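Local coordinates for protein SmhA (PDB 7A27) that is the A component of the tripartite alpha-pore-forming toxin Smh and probably acts with its partner proteins to perforate target-cell membranes, at residues I7-Q12 with L313-I318; I77-K82 with Q296-L301; M139-M144 with T290-E295; S182-G187 with V195-S200; A204-P209 with A266-N271. All coordinates share one frame; numbering follows the deposited sequence.

Contact 1 (I7-Q12 with L313-I318)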
# COMPACT_ATOMS: atom_id res chain seq x y z
N ILE A 7 -25.60 22.96 0.66
CA ILE A 7 -24.62 22.50 -0.37
C ILE A 7 -23.33 22.07 0.33
O ILE A 7 -22.90 22.72 1.28
CB ILE A 7 -24.38 23.50 -1.51
CG1 ILE A 7 -23.70 24.79 -1.06
CG2 ILE A 7 -25.67 23.79 -2.24
CD1 ILE A 7 -23.20 25.66 -2.20
N ASP A 8 -22.75 21.00 -0.19
CA ASP A 8 -21.51 20.34 0.29
C ASP A 8 -20.52 20.32 -0.89
O ASP A 8 -20.63 19.44 -1.74
CB ASP A 8 -21.86 18.94 0.80
CG ASP A 8 -20.68 18.07 1.17
OD1 ASP A 8 -19.63 18.65 1.49
OD2 ASP A 8 -20.82 16.84 1.14
N LEU A 9 -19.61 21.28 -0.95
CA LEU A 9 -18.55 21.37 -2.00
C LEU A 9 -17.23 20.81 -1.45
O LEU A 9 -16.17 21.09 -2.04
CB LEU A 9 -18.39 22.84 -2.43
CG LEU A 9 -19.58 23.50 -3.11
CD1 LEU A 9 -19.32 24.97 -3.38
CD2 LEU A 9 -19.91 22.78 -4.39
N SER A 10 -17.30 20.02 -0.38
CA SER A 10 -16.12 19.46 0.33
C SER A 10 -15.56 18.24 -0.42
O SER A 10 -16.24 17.66 -1.29
CB SER A 10 -16.47 19.06 1.74
OG SER A 10 -17.10 17.78 1.79
N PRO A 11 -14.32 17.84 -0.08
CA PRO A 11 -13.71 16.61 -0.57
C PRO A 11 -14.33 15.34 0.02
O PRO A 11 -13.90 14.28 -0.32
CB PRO A 11 -12.26 16.63 -0.09
CG PRO A 11 -12.03 18.03 0.45
CD PRO A 11 -13.39 18.61 0.75
N GLN A 12 -15.26 15.49 0.96
CA GLN A 12 -15.89 14.36 1.68
C GLN A 12 -14.76 13.55 2.31
O GLN A 12 -13.77 14.17 2.71
CB GLN A 12 -16.83 13.63 0.71
CG GLN A 12 -17.77 14.62 0.05
CD GLN A 12 -19.11 14.08 -0.34
OE1 GLN A 12 -19.53 13.04 0.11
NE2 GLN A 12 -19.79 14.83 -1.19
N LEU A 313 -23.34 18.37 -8.53
CA LEU A 313 -24.48 18.43 -9.47
C LEU A 313 -25.68 19.10 -8.79
O LEU A 313 -26.30 19.98 -9.42
CB LEU A 313 -24.83 17.01 -9.94
CG LEU A 313 -25.95 16.91 -10.97
CD1 LEU A 313 -25.62 17.73 -12.21
CD2 LEU A 313 -26.22 15.47 -11.36
N THR A 314 -25.99 18.68 -7.55
CA THR A 314 -27.11 19.19 -6.72
C THR A 314 -26.85 20.64 -6.30
O THR A 314 -27.83 21.40 -6.24
CB THR A 314 -27.42 18.29 -5.52
OG1 THR A 314 -26.26 18.17 -4.71
CG2 THR A 314 -27.89 16.91 -5.94
N ALA A 315 -25.59 21.00 -6.04
CA ALA A 315 -25.15 22.33 -5.57
C ALA A 315 -25.37 23.41 -6.63
O ALA A 315 -25.81 24.50 -6.25
CB ALA A 315 -23.70 22.28 -5.18
N ALA A 316 -25.06 23.10 -7.89
CA ALA A 316 -25.03 24.07 -9.01
C ALA A 316 -26.35 24.84 -9.15
O ALA A 316 -26.35 26.07 -9.06
CB ALA A 316 -24.64 23.36 -10.28
N PRO A 317 -27.53 24.21 -9.38
CA PRO A 317 -28.77 24.96 -9.55
C PRO A 317 -29.11 25.82 -8.33
O PRO A 317 -29.74 26.85 -8.51
CB PRO A 317 -29.84 23.88 -9.78
CG PRO A 317 -29.07 22.67 -10.25
CD PRO A 317 -27.75 22.76 -9.50
N ILE A 318 -28.68 25.39 -7.13
CA ILE A 318 -28.91 26.13 -5.85
C ILE A 318 -28.05 27.40 -5.85
O ILE A 318 -28.60 28.48 -5.46
CB ILE A 318 -28.63 25.23 -4.64
CG1 ILE A 318 -29.57 24.02 -4.60
CG2 ILE A 318 -28.68 26.04 -3.35
CD1 ILE A 318 -29.28 23.02 -3.48
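Ile7 and Ala315 meet through aliphatic carbons alone, and the carboxylate of Asp8, a flat group close by, lies beside their contact and not within it. OD1 takes both hydrogen bonds that Ser10 gives: the hydroxyl OG of Ser10 approaches along the syn lone pair of Asp8 OD1 at 2.7 Å, whereas the backbone N of Ser10 comes from above the plane, 49° out of it. Two donors from one residue thus fix how the carboxylate is turned. Across the contact, the methyl CG2 of Ile7 does most of the work. Its CG1 takes the crowded position between backbone N and carbonyl carbon (chi1 66°), which leaves CG2 turned to the helix, 3.7 Å from Ala315 CA. The same Ile7 CG2 is 3.9 Å from CD1 of Ile318, one turn further on. Leu9 adds its CD2 methyl, 3.9 Å from Ala315 CB. Alanine suits this place because its small side chain lets the N-terminal segment lie close, with the two CA atoms of Ile7 and Ala315 only 5.2 Å apart. Leu9 O is also held by Tyr312 OH and Trp342 NE1. Consecutive Asx and ST turns, accepting at Asp8 OD1 and Ser10 OG, shape the irregular N-terminal segment that runs over helices 301-321 and 325-358 before helix 14-37 begins.

Contact 2 (I77-K82 with Q296-L301)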
# COMPACT_ATOMS: atom_id res chain seq x y z
N ILE A 77 -0.19 6.93 -8.45
CA ILE A 77 0.32 8.33 -8.45
C ILE A 77 -0.56 9.15 -9.41
O ILE A 77 -0.80 10.34 -9.14
CB ILE A 77 1.81 8.40 -8.80
CG1 ILE A 77 2.67 7.68 -7.75
CG2 ILE A 77 2.24 9.86 -8.97
CD1 ILE A 77 4.16 7.71 -8.05
N GLY A 78 -1.02 8.51 -10.48
CA GLY A 78 -1.94 9.12 -11.46
C GLY A 78 -3.24 9.58 -10.81
O GLY A 78 -3.63 10.72 -11.05
N LEU A 79 -3.87 8.72 -10.01
CA LEU A 79 -5.16 9.03 -9.32
C LEU A 79 -4.95 10.13 -8.28
O LEU A 79 -5.91 10.91 -8.06
CB LEU A 79 -5.72 7.80 -8.62
CG LEU A 79 -6.24 6.69 -9.52
CD1 LEU A 79 -6.77 5.54 -8.66
CD2 LEU A 79 -7.30 7.18 -10.50
N TYR A 80 -3.81 10.13 -7.60
CA TYR A 80 -3.51 11.15 -6.57
C TYR A 80 -3.41 12.52 -7.27
O TYR A 80 -4.02 13.48 -6.79
CB TYR A 80 -2.25 10.78 -5.77
CG TYR A 80 -2.39 9.71 -4.72
CD1 TYR A 80 -2.60 8.39 -5.06
CD2 TYR A 80 -2.24 10.00 -3.37
CE1 TYR A 80 -2.70 7.39 -4.10
CE2 TYR A 80 -2.31 9.01 -2.40
CZ TYR A 80 -2.54 7.70 -2.76
OH TYR A 80 -2.62 6.71 -1.83
N THR A 81 -2.68 12.58 -8.39
CA THR A 81 -2.47 13.83 -9.17
C THR A 81 -3.84 14.42 -9.53
O THR A 81 -4.03 15.66 -9.39
CB THR A 81 -1.59 13.58 -10.40
OG1 THR A 81 -0.40 12.93 -9.95
CG2 THR A 81 -1.22 14.85 -11.14
N LYS A 82 -4.79 13.55 -9.91
CA LYS A 82 -6.16 13.96 -10.30
C LYS A 82 -6.80 14.74 -9.14
O LYS A 82 -7.43 15.78 -9.41
CB LYS A 82 -6.92 12.73 -10.80
CG LYS A 82 -6.54 12.33 -12.23
CD LYS A 82 -6.96 10.92 -12.62
CE LYS A 82 -7.17 10.69 -14.10
NZ LYS A 82 -6.16 11.37 -14.95
N GLN A 296 -8.86 -3.66 -1.47
CA GLN A 296 -10.08 -3.41 -0.66
C GLN A 296 -10.25 -1.92 -0.34
O GLN A 296 -11.40 -1.45 -0.41
CB GLN A 296 -10.09 -4.26 0.61
CG GLN A 296 -10.56 -5.69 0.37
CD GLN A 296 -10.28 -6.64 1.52
OE1 GLN A 296 -9.73 -6.26 2.55
NE2 GLN A 296 -10.64 -7.90 1.34
N ARG A 297 -9.18 -1.20 -0.01
CA ARG A 297 -9.28 0.26 0.30
C ARG A 297 -9.59 1.02 -0.99
O ARG A 297 -10.32 2.00 -0.91
CB ARG A 297 -7.99 0.81 0.91
CG ARG A 297 -7.57 0.11 2.19
CD ARG A 297 -8.55 0.23 3.35
NE ARG A 297 -8.26 -0.87 4.29
CZ ARG A 297 -7.18 -0.95 5.09
NH1 ARG A 297 -6.24 0.01 5.09
NH2 ARG A 297 -7.05 -2.00 5.88
N MET A 298 -9.06 0.54 -2.11
CA MET A 298 -9.22 1.14 -3.46
C MET A 298 -10.65 0.91 -3.96
O MET A 298 -11.12 1.73 -4.76
CB MET A 298 -8.24 0.48 -4.42
CG MET A 298 -8.16 1.12 -5.79
SD MET A 298 -7.64 2.83 -5.89
CE MET A 298 -6.41 2.76 -4.60
N ALA A 299 -11.33 -0.14 -3.50
CA ALA A 299 -12.71 -0.48 -3.93
C ALA A 299 -13.68 0.66 -3.60
O ALA A 299 -14.64 0.88 -4.35
CB ALA A 299 -13.16 -1.74 -3.27
N LEU A 300 -13.42 1.42 -2.54
CA LEU A 300 -14.34 2.48 -2.05
C LEU A 300 -14.06 3.82 -2.74
O LEU A 300 -14.93 4.72 -2.64
CB LEU A 300 -14.20 2.63 -0.53
CG LEU A 300 -14.17 1.37 0.34
CD1 LEU A 300 -13.78 1.76 1.77
CD2 LEU A 300 -15.49 0.60 0.31
N LEU A 301 -12.93 3.98 -3.43
CA LEU A 301 -12.49 5.28 -4.00
C LEU A 301 -13.43 5.75 -5.12
O LEU A 301 -13.82 6.91 -5.12
CB LEU A 301 -11.04 5.18 -4.47
CG LEU A 301 -10.42 6.49 -4.95
CD1 LEU A 301 -10.43 7.55 -3.87
CD2 LEU A 301 -9.01 6.27 -5.42
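The backbones of Leu79, on helix 48-96, and Leu301, at the start of helix 301-321, stay well apart, their CA atoms 9.8 Å from each other, so side chains alone span the distance. One methyl carries the whole contact: CD1 of Leu79 is 4.0 Å from SD of Met298 and equally 4.0 Å from CD2 of Leu301. Leu79 is outstretched (chi2 180°), which sends CD1 out from its helix to meet both partners. Met298 instead bends at chi2 and chi3, folding its sulfur round to Leu79, and the two side chains cross at a slant. Leu301 comes from the facing helix; it and Leu79 run in opposite directions and touch at their end methyls, with no lengthwise overlap. The contact lies inside the elongated helical bundle, consistent with the fold of ClyA-like toxins, to which SmhA appears to belong. It falls where helix 272-299 gives way to helix 301-321, and near that junction Leu301 N is bonded to Met298 O at 3.2 Å, a three-residue step. A flexible thioether can bend to reach several helices at once: besides Leu79, Met298 touches Ile21 of helix 14-37 and Leu133 of helix 104-155. On helix 48-96, Ile77 O accepts from both Thr81 N and Thr81 OG1, which arrive from opposite faces of its plane. Nearby, Tyr80 OH is hydrogen-bonded to Ser22 and Tyr356, linking helix 48-96 to helices 14-37 and 325-358.

Contact 3 (M139-M144 with T290-E295)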
# COMPACT_ATOMS: atom_id res chain seq x y z
N MET A 139 -5.52 -13.65 -9.35
CA MET A 139 -4.43 -14.52 -9.88
C MET A 139 -3.41 -14.81 -8.77
O MET A 139 -2.87 -15.93 -8.74
CB MET A 139 -3.72 -13.90 -11.09
CG MET A 139 -2.52 -13.04 -10.73
SD MET A 139 -1.00 -13.27 -11.72
CE MET A 139 0.05 -14.28 -10.65
N LEU A 140 -3.19 -13.86 -7.85
CA LEU A 140 -2.23 -14.01 -6.72
C LEU A 140 -2.74 -15.00 -5.67
O LEU A 140 -1.91 -15.78 -5.19
CB LEU A 140 -2.00 -12.64 -6.08
CG LEU A 140 -1.06 -11.70 -6.84
CD1 LEU A 140 -1.12 -10.30 -6.26
CD2 LEU A 140 0.36 -12.22 -6.81
N GLU A 141 -4.03 -14.96 -5.29
CA GLU A 141 -4.58 -15.83 -4.21
C GLU A 141 -4.33 -17.29 -4.57
O GLU A 141 -3.70 -18.00 -3.79
CB GLU A 141 -6.04 -15.53 -3.86
CG GLU A 141 -6.28 -14.07 -3.47
CD GLU A 141 -7.44 -13.82 -2.53
OE1 GLU A 141 -8.54 -13.41 -2.99
OE2 GLU A 141 -7.19 -13.91 -1.32
N PRO A 142 -4.78 -17.80 -5.74
CA PRO A 142 -4.53 -19.18 -6.14
C PRO A 142 -3.05 -19.56 -6.31
O PRO A 142 -2.75 -20.71 -6.15
CB PRO A 142 -5.22 -19.29 -7.51
CG PRO A 142 -6.28 -18.22 -7.46
CD PRO A 142 -5.61 -17.09 -6.73
N LEU A 143 -2.19 -18.61 -6.66
CA LEU A 143 -0.73 -18.84 -6.84
C LEU A 143 -0.13 -19.20 -5.48
O LEU A 143 0.62 -20.20 -5.42
CB LEU A 143 -0.04 -17.59 -7.40
CG LEU A 143 1.46 -17.75 -7.66
CD1 LEU A 143 1.73 -18.49 -8.96
CD2 LEU A 143 2.16 -16.41 -7.70
N MET A 144 -0.45 -18.41 -4.46
CA MET A 144 0.02 -18.62 -3.07
C MET A 144 -0.69 -19.86 -2.49
O MET A 144 -0.01 -20.70 -1.84
CB MET A 144 -0.25 -17.40 -2.20
CG MET A 144 0.40 -17.48 -0.83
SD MET A 144 0.16 -15.99 0.15
CE MET A 144 -1.62 -16.02 0.39
N THR A 290 -1.10 -7.75 1.88
CA THR A 290 -1.23 -6.27 1.80
C THR A 290 -1.69 -5.90 0.39
O THR A 290 -2.29 -4.81 0.26
CB THR A 290 -0.01 -5.52 2.35
OG1 THR A 290 1.00 -5.51 1.36
CG2 THR A 290 0.49 -6.11 3.65
N TYR A 291 -1.49 -6.75 -0.62
CA TYR A 291 -2.03 -6.48 -1.97
C TYR A 291 -3.56 -6.50 -1.86
O TYR A 291 -4.22 -5.60 -2.37
CB TYR A 291 -1.57 -7.49 -3.01
CG TYR A 291 -1.70 -7.02 -4.44
CD1 TYR A 291 -2.92 -7.02 -5.09
CD2 TYR A 291 -0.59 -6.57 -5.13
CE1 TYR A 291 -3.03 -6.58 -6.41
CE2 TYR A 291 -0.69 -6.12 -6.44
CZ TYR A 291 -1.91 -6.13 -7.08
OH TYR A 291 -1.96 -5.70 -8.37
N VAL A 292 -4.08 -7.50 -1.15
CA VAL A 292 -5.54 -7.68 -0.93
C VAL A 292 -6.09 -6.44 -0.20
O VAL A 292 -7.17 -5.95 -0.58
CB VAL A 292 -5.83 -8.99 -0.19
CG1 VAL A 292 -7.27 -9.06 0.27
CG2 VAL A 292 -5.52 -10.21 -1.02
N LEU A 293 -5.38 -5.96 0.82
CA LEU A 293 -5.84 -4.77 1.60
C LEU A 293 -5.79 -3.54 0.70
O LEU A 293 -6.68 -2.69 0.82
CB LEU A 293 -4.99 -4.57 2.86
CG LEU A 293 -5.24 -5.56 3.99
CD1 LEU A 293 -4.47 -5.13 5.24
CD2 LEU A 293 -6.71 -5.69 4.34
N THR A 294 -4.82 -3.47 -0.22
CA THR A 294 -4.69 -2.34 -1.17
C THR A 294 -5.94 -2.36 -2.05
O THR A 294 -6.63 -1.36 -2.06
CB THR A 294 -3.34 -2.37 -1.89
OG1 THR A 294 -2.32 -2.30 -0.89
CG2 THR A 294 -3.15 -1.24 -2.87
N GLU A 295 -6.26 -3.51 -2.65
CA GLU A 295 -7.46 -3.70 -3.50
C GLU A 295 -8.72 -3.28 -2.75
O GLU A 295 -9.53 -2.60 -3.36
CB GLU A 295 -7.57 -5.17 -3.92
CG GLU A 295 -8.70 -5.47 -4.90
CD GLU A 295 -10.06 -5.79 -4.31
OE1 GLU A 295 -10.13 -6.21 -3.15
OE2 GLU A 295 -11.07 -5.63 -5.02
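Leu140 lays its CD1 methyl on the ring of Tyr291, 3.8 Å from the ring centroid and only 12° off the ring normal. This is a CH-pi contact over the middle of the face, and the two side chains cross at about a right angle. In Tyr291, chi1 (-160°) carries the ring toward helix 104-155, and chi2 (-78°) turns its face to Leu140. A leucine serves well there, because its branched end can seat one methyl over the ring centre. Beside this pair, the carboxylate oxygen OE2 of Glu141 is 4.1 Å from CG2 of Val292, a loose polar-to-methyl contact made crosswise. The polar end of Glu141 is governed from elsewhere, since OE1 makes a salt bridge with NE of Arg137. That arginine also reaches Glu295 OE1 through NH1, so one guanidinium bridges acids on both helices, and the alkyl part of the contact lies next to this charged link. Pro142, which has no N-H to give, kinks helix 104-155 just past Glu141. Around the pair, Leu140 also packs on Phe287 and Tyr291 on Asn28, placing the contact between helices 104-155 and 272-299, with helix 14-37 alongside and helix 48-96 touching Met139 and Met144.

Contact 4 (S182-G187 with V195-S200)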
# COMPACT_ATOMS: atom_id res chain seq x y z
N SER A 182 3.50 -2.65 12.96
CA SER A 182 3.53 -1.66 14.08
C SER A 182 4.52 -0.53 13.77
O SER A 182 4.21 0.65 14.10
CB SER A 182 3.82 -2.31 15.42
OG SER A 182 2.69 -3.02 15.92
N ILE A 183 5.67 -0.89 13.19
CA ILE A 183 6.80 0.02 12.85
C ILE A 183 6.38 0.93 11.69
O ILE A 183 6.63 2.16 11.76
CB ILE A 183 8.06 -0.80 12.51
CG1 ILE A 183 8.62 -1.49 13.76
CG2 ILE A 183 9.11 0.08 11.83
CD1 ILE A 183 9.66 -2.53 13.47
N ALA A 184 5.80 0.33 10.65
CA ALA A 184 5.35 1.06 9.45
C ALA A 184 4.30 2.10 9.86
O ALA A 184 4.38 3.23 9.32
CB ALA A 184 4.83 0.08 8.43
N ASP A 185 3.39 1.76 10.78
CA ASP A 185 2.30 2.67 11.26
C ASP A 185 2.93 3.93 11.88
O ASP A 185 2.45 5.05 11.58
CB ASP A 185 1.39 2.03 12.32
CG ASP A 185 0.50 0.87 11.90
OD1 ASP A 185 0.36 0.65 10.68
OD2 ASP A 185 -0.05 0.21 12.84
N ALA A 186 3.95 3.73 12.73
CA ALA A 186 4.68 4.78 13.46
C ALA A 186 5.44 5.67 12.47
O ALA A 186 5.42 6.90 12.67
CB ALA A 186 5.60 4.16 14.46
N GLY A 187 6.09 5.07 11.47
CA GLY A 187 6.81 5.82 10.42
C GLY A 187 5.86 6.67 9.57
O GLY A 187 6.18 7.84 9.26
N VAL A 195 8.01 8.28 5.09
CA VAL A 195 8.24 6.83 5.31
C VAL A 195 9.58 6.38 4.74
O VAL A 195 9.98 6.81 3.66
CB VAL A 195 7.10 5.96 4.74
CG1 VAL A 195 5.76 6.39 5.29
CG2 VAL A 195 7.10 5.92 3.22
N GLN A 196 10.17 5.42 5.44
CA GLN A 196 11.41 4.69 5.09
C GLN A 196 11.39 3.38 5.91
O GLN A 196 11.16 3.43 7.12
CB GLN A 196 12.60 5.60 5.40
CG GLN A 196 13.94 5.12 4.84
CD GLN A 196 14.27 5.55 3.43
OE1 GLN A 196 13.52 5.30 2.46
NE2 GLN A 196 15.44 6.15 3.30
N LEU A 197 11.62 2.25 5.24
CA LEU A 197 11.89 0.93 5.86
C LEU A 197 13.19 0.40 5.26
O LEU A 197 13.44 0.70 4.10
CB LEU A 197 10.72 -0.01 5.59
CG LEU A 197 9.45 0.22 6.42
CD1 LEU A 197 8.43 -0.87 6.15
CD2 LEU A 197 9.79 0.29 7.90
N GLY A 198 13.99 -0.33 6.02
CA GLY A 198 15.27 -0.88 5.53
C GLY A 198 15.18 -2.38 5.35
O GLY A 198 14.06 -2.91 5.36
N GLN A 199 16.34 -3.04 5.20
CA GLN A 199 16.45 -4.52 5.08
C GLN A 199 17.85 -4.95 5.48
O GLN A 199 18.77 -4.10 5.49
CB GLN A 199 16.17 -4.96 3.64
CG GLN A 199 17.11 -4.39 2.59
CD GLN A 199 16.95 -5.11 1.26
OE1 GLN A 199 17.10 -6.33 1.18
NE2 GLN A 199 16.64 -4.36 0.22
N SER A 200 18.01 -6.23 5.82
CA SER A 200 19.31 -6.86 6.18
C SER A 200 19.12 -8.38 6.17
O SER A 200 17.94 -8.84 6.14
CB SER A 200 19.81 -6.39 7.52
OG SER A 200 19.04 -6.92 8.59
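Ile183 and Leu197 are brought together by their first torsions: Ile183 places CG2 anti to its own N, with CG1 anti to the carbonyl carbon (chi1 -69°), while Leu197 has CG anti to the carbonyl carbon (chi1 -76°) and a straight chain beyond. The result is a slanting overlap in which Ile183 CG2 lies 4.0 Å from Leu197 CD2. The other methyl of Leu197, CD1, is 4.4 Å from Ala184 CB, so the leucine's fork straddles neighbouring residues of helix 160-188. Leu197 also packs on Leu27 and Ser30 of helix 14-37, and Ile183 on Val250 and Leu253 of helix 247-268. One turn on, at Gly187, the chains come close, the CA atoms of Gly187 and Val195 being 5.4 Å apart. There Gly187 O faces Val195 CG1 at 4.2 Å, with no hydrogen bond. Just seven residues separate the two segments, so the chain leaves the helix, turns back and runs into strand 198-206 of the antiparallel hairpin that recalls the beta tongue of related toxins. Val195 also touches Asn359, a calcium ligand in a structure of this protein, although no calcium is bound here, and its backbone N bonds Asn355 OD1. Because branched and small apolar groups make this contact, with no hydrogen bond between the segments, its strength should come from burial and shape, not from directed bonds.

Contact 5 (A204-P209 with A266-N271)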
# COMPACT_ATOMS: atom_id res chain seq x y z
N ALA A 204 19.61 -17.70 7.97
CA ALA A 204 20.33 -18.47 6.94
C ALA A 204 19.96 -19.94 7.05
O ALA A 204 19.61 -20.37 8.16
CB ALA A 204 21.80 -18.25 7.13
N VAL A 205 20.03 -20.66 5.93
CA VAL A 205 19.69 -22.10 5.82
C VAL A 205 20.90 -22.85 5.27
O VAL A 205 21.13 -22.80 4.07
CB VAL A 205 18.45 -22.33 4.93
CG1 VAL A 205 18.02 -23.80 4.90
CG2 VAL A 205 17.29 -21.44 5.35
N PRO A 206 21.72 -23.52 6.10
CA PRO A 206 22.77 -24.40 5.59
C PRO A 206 22.18 -25.46 4.65
O PRO A 206 21.15 -26.00 4.99
CB PRO A 206 23.33 -25.06 6.86
CG PRO A 206 23.00 -24.09 7.98
CD PRO A 206 21.70 -23.41 7.57
N LEU A 207 22.84 -25.74 3.51
CA LEU A 207 22.42 -26.72 2.48
C LEU A 207 23.42 -27.90 2.45
O LEU A 207 24.62 -27.62 2.39
CB LEU A 207 22.33 -25.96 1.15
CG LEU A 207 21.38 -24.74 1.14
CD1 LEU A 207 21.40 -24.00 -0.19
CD2 LEU A 207 19.95 -25.12 1.46
N GLY A 208 22.94 -29.13 2.66
CA GLY A 208 23.73 -30.39 2.73
C GLY A 208 24.95 -30.41 1.79
O GLY A 208 24.83 -30.10 0.60
N PRO A 209 26.15 -30.88 2.23
CA PRO A 209 27.37 -30.79 1.41
C PRO A 209 27.40 -31.70 0.16
O PRO A 209 27.66 -31.18 -0.92
CB PRO A 209 28.49 -31.24 2.37
CG PRO A 209 27.80 -32.19 3.34
CD PRO A 209 26.39 -31.64 3.48
N ALA A 266 17.82 -25.28 13.10
CA ALA A 266 17.24 -26.53 13.65
C ALA A 266 16.53 -27.35 12.56
O ALA A 266 16.88 -28.52 12.37
CB ALA A 266 16.28 -26.20 14.77
N LEU A 267 15.55 -26.76 11.87
CA LEU A 267 14.76 -27.46 10.83
C LEU A 267 15.68 -27.89 9.66
O LEU A 267 15.42 -28.96 9.06
CB LEU A 267 13.65 -26.53 10.35
CG LEU A 267 12.73 -27.11 9.27
CD1 LEU A 267 12.11 -28.43 9.73
CD2 LEU A 267 11.64 -26.12 8.87
N ALA A 268 16.71 -27.11 9.38
CA ALA A 268 17.65 -27.31 8.26
C ALA A 268 18.47 -28.60 8.41
O ALA A 268 18.76 -29.24 7.37
CB ALA A 268 18.56 -26.11 8.14
N THR A 269 18.85 -28.98 9.63
CA THR A 269 19.69 -30.19 9.87
C THR A 269 19.17 -31.35 9.00
O THR A 269 19.98 -31.93 8.28
CB THR A 269 19.83 -30.54 11.36
OG1 THR A 269 18.53 -30.61 11.96
CG2 THR A 269 20.67 -29.54 12.14
N ALA A 270 17.86 -31.61 9.01
CA ALA A 270 17.21 -32.75 8.32
C ALA A 270 16.41 -32.28 7.10
O ALA A 270 16.43 -33.01 6.10
CB ALA A 270 16.32 -33.49 9.30
N ASN A 271 15.67 -31.16 7.18
CA ASN A 271 14.81 -30.63 6.08
C ASN A 271 15.25 -29.19 5.74
O ASN A 271 14.64 -28.24 6.24
CB ASN A 271 13.32 -30.66 6.44
CG ASN A 271 12.89 -31.97 7.04
OD1 ASN A 271 13.37 -32.36 8.10
ND2 ASN A 271 11.95 -32.64 6.38
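Ala268 CB sits against the strand at three points: CG1 of Val205 at 4.0 Å, Pro206 O at 4.1 Å and Pro206 CD at 4.2 Å. Val205 has CG1 anti to its backbone N (chi1 -175°), which directs that methyl to the alanine, and the CA of Val205 is 6.1 Å from the CA of Ala268. Such a short separation suits alanine, whose single methyl fits between valine and proline without holding the backbones apart. The proline brings its CD edge, not the whole ring, to the methyl; lacking an N-H, it also offers the sheet no donor at this position. Val205 itself is bonded through its backbone to Tyr231 of strand 230-237, the hairpin partner, and its side chain touches Ser275 and Val276 of helix 272-299. This is the distal end of the two-stranded hairpin, consistent with the beta tongue in the head of ClyA-like pore-forming toxins, and it rests here on the last part of helix 247-268. The chain beyond Pro209 is not modelled for sixteen residues, which is consistent with a mobile hairpin tip. Nearby, Thr269 OG1 bonds Ala266 O at 2.7 Å, the donor tilted 16° from the carbonyl plane. Asn271 N is hydrogen-bonded to Leu267 O at 2.9 Å. Asn271 occupies the N-cap position of helix 272-299 without a capping bond from its side chain, though its backbone O is hydrogen-bonded to Ser275 OG.

In the fold
The five contacts stretch along the elongated molecule, with contacts 1 and 5 on opposite sides of the chain's centre and their own centres 65 Å apart. Contact 1 brings the N-terminal segment onto helix 301-321, and the other four all fall within the sequence interval it spans. Contacts 2 and 3 share helix 272-299 and are 17 Å apart between centres, so they lie at neighbouring levels along it, their segments adjoining in sequence. Contacts 4 and 5 use the same hairpin strand, their centres 30 Å apart. Only contact 4 approaches Asn359, a calcium ligand in another structure of this protein; no calcium is bound here, and the side chains of Val195 and Asn359 are about 4 Å apart.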